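Local coordinates for protein xylosidase (Xanthomonas axonopodis pv. citri, PDB 6XN2) that probably hydrolyses xylo-oligosaccharides as a glycoside hydrolase of family 43 and is captured here with bound xylose units in its pocket, at residues Gly187-Gln192 and Arg254-Pro259; Leu215-Ala220 and Arg234-Leu239. One frame throughout, in Å; residues are numbered along the deposited sequence.

Interaction 1. Residues Gly187-Gln192 and Arg254-Pro259. With XYP (beta-D-xylopyranose), chain E.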
# COMPACT_ATOMS: atom_id res chain seq x y z
N GLY A 187 8.83 0.82 -4.41
CA GLY A 187 9.35 0.86 -3.06
C GLY A 187 10.85 0.84 -3.18
O GLY A 187 11.39 0.05 -3.94
N ILE A 188 11.53 1.71 -2.45
CA ILE A 188 12.96 1.73 -2.46
C ILE A 188 13.56 0.75 -1.47
O ILE A 188 12.85 -0.06 -0.93
CB ILE A 188 13.56 3.15 -2.33
CG1 ILE A 188 13.18 3.77 -1.01
CG2 ILE A 188 13.14 4.01 -3.50
CD1 ILE A 188 13.86 5.08 -0.76
N TRP A 189 14.87 0.85 -1.24
CA TRP A 189 15.58 -0.12 -0.39
C TRP A 189 15.27 -1.54 -0.86
O TRP A 189 15.50 -1.87 -2.03
CB TRP A 189 15.22 0.04 1.09
CG TRP A 189 15.75 1.31 1.72
CD1 TRP A 189 16.12 2.45 1.07
CD2 TRP A 189 15.97 1.55 3.11
NE1 TRP A 189 16.55 3.40 1.98
CE2 TRP A 189 16.46 2.87 3.24
CE3 TRP A 189 15.79 0.78 4.27
CZ2 TRP A 189 16.78 3.42 4.48
CZ3 TRP A 189 16.10 1.34 5.49
CH2 TRP A 189 16.60 2.65 5.59
N GLY A 190 14.72 -2.37 0.00
CA GLY A 190 14.38 -3.73 -0.35
C GLY A 190 13.40 -3.92 -1.47
O GLY A 190 13.30 -4.94 -2.06
N GLY A 191 12.69 -2.87 -1.78
CA GLY A 191 11.73 -2.94 -2.83
C GLY A 191 12.29 -2.86 -4.21
O GLY A 191 11.44 -2.92 -5.08
N GLN A 192 13.54 -2.32 -4.35
CA GLN A 192 14.34 -2.32 -5.58
C GLN A 192 14.05 -1.22 -6.61
O GLN A 192 14.69 -1.20 -7.66
CB GLN A 192 14.23 -3.68 -6.29
CG GLN A 192 14.64 -4.88 -5.43
CD GLN A 192 14.46 -6.22 -6.13
OE1 GLN A 192 13.77 -6.34 -7.14
NE2 GLN A 192 15.09 -7.25 -5.58
N ARG A 254 10.07 12.58 1.28
CA ARG A 254 10.21 11.85 0.00
C ARG A 254 9.62 10.45 0.08
O ARG A 254 9.66 9.84 1.11
CB ARG A 254 11.66 11.83 -0.49
CG ARG A 254 12.60 11.00 0.36
CD ARG A 254 12.64 9.56 -0.02
NE ARG A 254 13.56 8.83 0.83
CZ ARG A 254 13.24 8.36 2.01
NH1 ARG A 254 12.03 8.55 2.49
NH2 ARG A 254 14.12 7.69 2.71
N PHE A 255 9.12 9.98 -1.05
CA PHE A 255 8.52 8.67 -1.20
C PHE A 255 9.44 7.50 -0.88
O PHE A 255 10.54 7.49 -1.29
CB PHE A 255 7.96 8.54 -2.61
CG PHE A 255 7.50 7.16 -2.95
CD1 PHE A 255 6.27 6.73 -2.59
CD2 PHE A 255 8.33 6.31 -3.61
CE1 PHE A 255 5.85 5.48 -2.89
CE2 PHE A 255 7.91 5.04 -3.91
CZ PHE A 255 6.67 4.63 -3.54
N PHE A 256 8.96 6.52 -0.13
CA PHE A 256 9.73 5.34 0.19
C PHE A 256 9.07 4.10 -0.38
O PHE A 256 9.69 3.42 -1.10
CB PHE A 256 9.89 5.17 1.67
CG PHE A 256 10.83 4.08 2.08
CD1 PHE A 256 10.39 2.82 2.32
CD2 PHE A 256 12.16 4.36 2.31
CE1 PHE A 256 11.23 1.84 2.73
CE2 PHE A 256 13.00 3.38 2.72
CZ PHE A 256 12.54 2.13 2.93
N GLU A 257 7.82 3.85 -0.03
CA GLU A 257 7.08 2.70 -0.51
C GLU A 257 5.56 2.84 -0.32
O GLU A 257 5.10 3.82 0.14
CB GLU A 257 7.55 1.40 0.14
CG GLU A 257 7.17 1.20 1.58
CD GLU A 257 8.03 0.16 2.30
OE1 GLU A 257 8.76 -0.56 1.68
OE2 GLU A 257 7.93 0.04 3.52
N GLY A 258 4.83 1.84 -0.79
CA GLY A 258 3.39 1.73 -0.58
C GLY A 258 2.49 2.88 -0.99
O GLY A 258 1.74 3.40 -0.16
N PRO A 259 2.50 3.27 -2.26
CA PRO A 259 1.63 4.35 -2.68
C PRO A 259 0.17 3.98 -2.65
O PRO A 259 -0.18 2.88 -2.76
CB PRO A 259 2.04 4.58 -4.13
CG PRO A 259 2.58 3.31 -4.57
CD PRO A 259 3.17 2.64 -3.39
O1 XYP E . 8.93 -3.23 2.91
C1 XYP E . 7.65 -3.71 3.24
C2 XYP E . 6.82 -3.76 1.98
C3 XYP E . 5.61 -4.62 2.12
C4 XYP E . 5.97 -5.95 2.75
C5 XYP E . 6.67 -5.71 4.05
O2 XYP E . 6.37 -2.48 1.56
O3 XYP E . 5.19 -4.78 0.80
O4 XYP E . 4.82 -6.68 3.03
O5 XYP E . 7.84 -4.96 3.85
O HOH W 1 10.49 -0.84 -0.15
O HOH W 2 16.70 6.37 1.98

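Interaction 2. Residues Leu215-Ala220 and Arg234-Leu239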
# COMPACT_ATOMS: atom_id res chain seq x y z
N LEU A 215 13.35 9.60 -5.91
CA LEU A 215 12.53 8.78 -6.79
C LEU A 215 11.09 8.84 -6.33
O LEU A 215 10.82 8.97 -5.13
CB LEU A 215 13.03 7.33 -6.80
CG LEU A 215 14.46 7.13 -7.31
CD1 LEU A 215 14.89 5.71 -7.10
CD2 LEU A 215 14.54 7.50 -8.78
N GLY A 216 10.17 8.77 -7.29
CA GLY A 216 8.75 8.72 -7.00
C GLY A 216 8.18 7.38 -7.40
O GLY A 216 8.85 6.57 -8.04
N PRO A 217 6.92 7.12 -7.02
CA PRO A 217 6.28 5.88 -7.45
C PRO A 217 6.06 5.89 -8.96
O PRO A 217 6.21 6.93 -9.60
CB PRO A 217 4.95 5.88 -6.69
CG PRO A 217 4.66 7.34 -6.46
CD PRO A 217 6.00 8.00 -6.26
N ARG A 218 5.67 4.77 -9.52
CA ARG A 218 5.37 4.69 -10.92
C ARG A 218 3.86 4.66 -11.13
O ARG A 218 3.15 4.23 -10.27
CB ARG A 218 5.98 3.46 -11.47
CG ARG A 218 7.44 3.32 -11.16
CD ARG A 218 8.25 4.47 -11.71
NE ARG A 218 8.21 4.53 -13.15
CZ ARG A 218 9.01 5.28 -13.87
NH1 ARG A 218 9.89 6.02 -13.29
NH2 ARG A 218 8.93 5.28 -15.17
N VAL A 219 3.39 5.12 -12.26
CA VAL A 219 1.98 5.09 -12.56
C VAL A 219 1.76 4.68 -14.00
O VAL A 219 2.47 5.08 -14.84
CB VAL A 219 1.28 6.40 -12.26
CG1 VAL A 219 1.86 7.53 -13.07
CG2 VAL A 219 -0.21 6.32 -12.45
N ALA A 220 0.80 3.82 -14.24
CA ALA A 220 0.47 3.41 -15.58
C ALA A 220 -0.99 3.07 -15.68
O ALA A 220 -1.50 2.33 -14.91
CB ALA A 220 1.29 2.24 -15.98
N ARG A 234 5.05 5.77 -15.88
CA ARG A 234 5.73 7.04 -15.80
C ARG A 234 6.07 7.32 -14.37
O ARG A 234 5.49 6.78 -13.49
CB ARG A 234 4.83 8.14 -16.30
CG ARG A 234 4.08 7.86 -17.56
CD ARG A 234 3.33 9.09 -18.01
NE ARG A 234 2.24 8.79 -18.92
CZ ARG A 234 1.24 9.62 -19.20
NH1 ARG A 234 1.17 10.79 -18.63
NH2 ARG A 234 0.31 9.26 -20.04
N GLU A 235 7.02 8.20 -14.15
CA GLU A 235 7.33 8.52 -12.78
C GLU A 235 6.33 9.50 -12.27
O GLU A 235 5.91 10.36 -12.98
CB GLU A 235 8.71 9.13 -12.64
CG GLU A 235 9.14 9.25 -11.19
CD GLU A 235 10.56 9.65 -11.00
OE1 GLU A 235 11.06 10.41 -11.82
OE2 GLU A 235 11.16 9.23 -10.03
N VAL A 236 5.90 9.32 -11.03
CA VAL A 236 5.02 10.25 -10.36
C VAL A 236 5.87 11.24 -9.57
O VAL A 236 6.67 10.82 -8.72
CB VAL A 236 4.05 9.55 -9.39
CG1 VAL A 236 3.18 10.59 -8.69
CG2 VAL A 236 3.21 8.51 -10.11
N VAL A 237 5.71 12.53 -9.84
CA VAL A 237 6.53 13.55 -9.20
C VAL A 237 5.81 14.16 -7.99
O VAL A 237 4.64 14.52 -8.08
CB VAL A 237 6.88 14.68 -10.18
CG1 VAL A 237 7.64 15.80 -9.47
CG2 VAL A 237 7.70 14.13 -11.35
N ILE A 238 6.53 14.26 -6.88
CA ILE A 238 5.99 14.92 -5.69
C ILE A 238 6.74 16.24 -5.43
O ILE A 238 7.97 16.25 -5.31
CB ILE A 238 6.09 14.04 -4.44
CG1 ILE A 238 5.49 12.65 -4.70
CG2 ILE A 238 5.38 14.70 -3.27
CD1 ILE A 238 5.69 11.68 -3.54
N LEU A 239 5.99 17.33 -5.36
CA LEU A 239 6.59 18.66 -5.24
C LEU A 239 6.45 19.22 -3.82
O LEU A 239 5.54 18.82 -3.09
CB LEU A 239 5.94 19.63 -6.23
CG LEU A 239 5.85 19.21 -7.70
CD1 LEU A 239 4.88 20.11 -8.43
CD2 LEU A 239 7.23 19.27 -8.35
O HOH W 3 10.71 6.38 -10.28

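Interaction 1. Residues Gly187-Gln192 and Arg254-Pro259
Ile188 N donates to Phe256 O at 2.9 Å, close to straight at both ends, and this is the one direct hydrogen bond between 187-192 and 254-259; Phe256 lies just ahead of strand 257-264. Beside it, Gly187 CA comes to 3.2 Å from the same Phe256 O, so one carbonyl receives both an N-H and a CA-H. The side chains centre on the Phe256 ring. Its CG lies opposite the backbone N (chi1 -171°), and this carries the ring across to Ile188 and Trp189. Ile188 covers one face: its CG1 sits 3.9 Å from the ring centroid, a CH-pi contact. The far edge of the ring, CE2 and CZ, points into the face of the Trp189 indole. This is a T-shaped stack, with planes at 70° and centroids 4.5 Å apart, measured to the five-membered ring. Trp189 NE1 donates to a water that also accepts from Arg254 NH2. Arg254 is held further by Thr274 and by a salt bridge to Asp276. Its guanidinium has Ile188 CD1 over one face. A second water donates to both Ile188 O and Glu257 OE1, tying the loop to the pocket residue. Glu257 OE1 also accepts from O1 of the xylose at 2.9 Å. The sugar is hydrogen-bonded to Asp50, Asp170 and Ala119 as well. Ser273 on the next strand pairs with two residues, Phe256 and Glu257, which makes a classic beta bulge. Of the two segments only Glu257 lines the xylose pocket, consistent with the five-bladed propeller of family 43.

Interaction 2. Residues Leu215-Ala220 and Arg234-Leu239
Val219 and Arg234 form an antiparallel hydrogen-bonded pair, with Val219 N on Arg234 O and Arg234 N on Val219 O, both at 2.9 Å. Arg218 and Glu235 follow as a non-hydrogen-bonded pair, and Val236 N then donates to Pro217 O at 2.8 Å. Arg218 and Glu235 share one face of the sheet. The Arg218 chain bends at chi2 and chi3, which folds its guanidinium back flat over the peptide joining Arg234 to Glu235. Arg218 CZ lies 3.5 Å from Glu235 N, and NH1 reaches Glu235 CB. Ser233 OG fixes the NE end of the group. These are the third and fourth strands of a four-stranded antiparallel blade, the repeating unit of the five-bladed beta-propeller of family 43. Glu235 extends the pairing past the strand end: its OE2 accepts from Gly216 N at 2.9 Å, on the anti side and 29° out of the carboxylate plane. NH1 of Arg218 stays 4.7 Å from Glu235 OE2, so the opposite charges do not touch. A water joins them, accepting from NH1 and donating to both OE2 and Gly216 O. Val236 turns toward 215-220, and Val236 CG2 presses on Val219 CG1 at 3.4 Å, tighter than usual. The Pro217 ring meets Val236 CB through CG at 3.7 Å. In Val219, CG1 lies between the backbone N and the carbonyl carbon (chi1 60°), on the side of Val236. Arg234, on the Val219 face, makes a cation-pi contact with Tyr289.

Interactions 1 and 2 are both largely buried, and they touch. Phe255 of 254-259 packs on Pro217, with Phe255 CG 3.7 Å from Pro217 CD, and also meets Leu215, Gly216 and Ile238. Interaction 1 lies nearer the middle, about 10 Å from contact centre to chain centre against about 15 Å. It joins a loop to a strand start, mainly through aromatic packing and bridging waters, and borders the sugar. Interaction 2 joins two neighbouring strands through regular backbone bonds. Each has one exposed residue, Trp189 and Arg234 respectively. Strand 234-239 ends one four-stranded blade and 257-264 begins the next, so the Phe255 packing joins neighbouring blades.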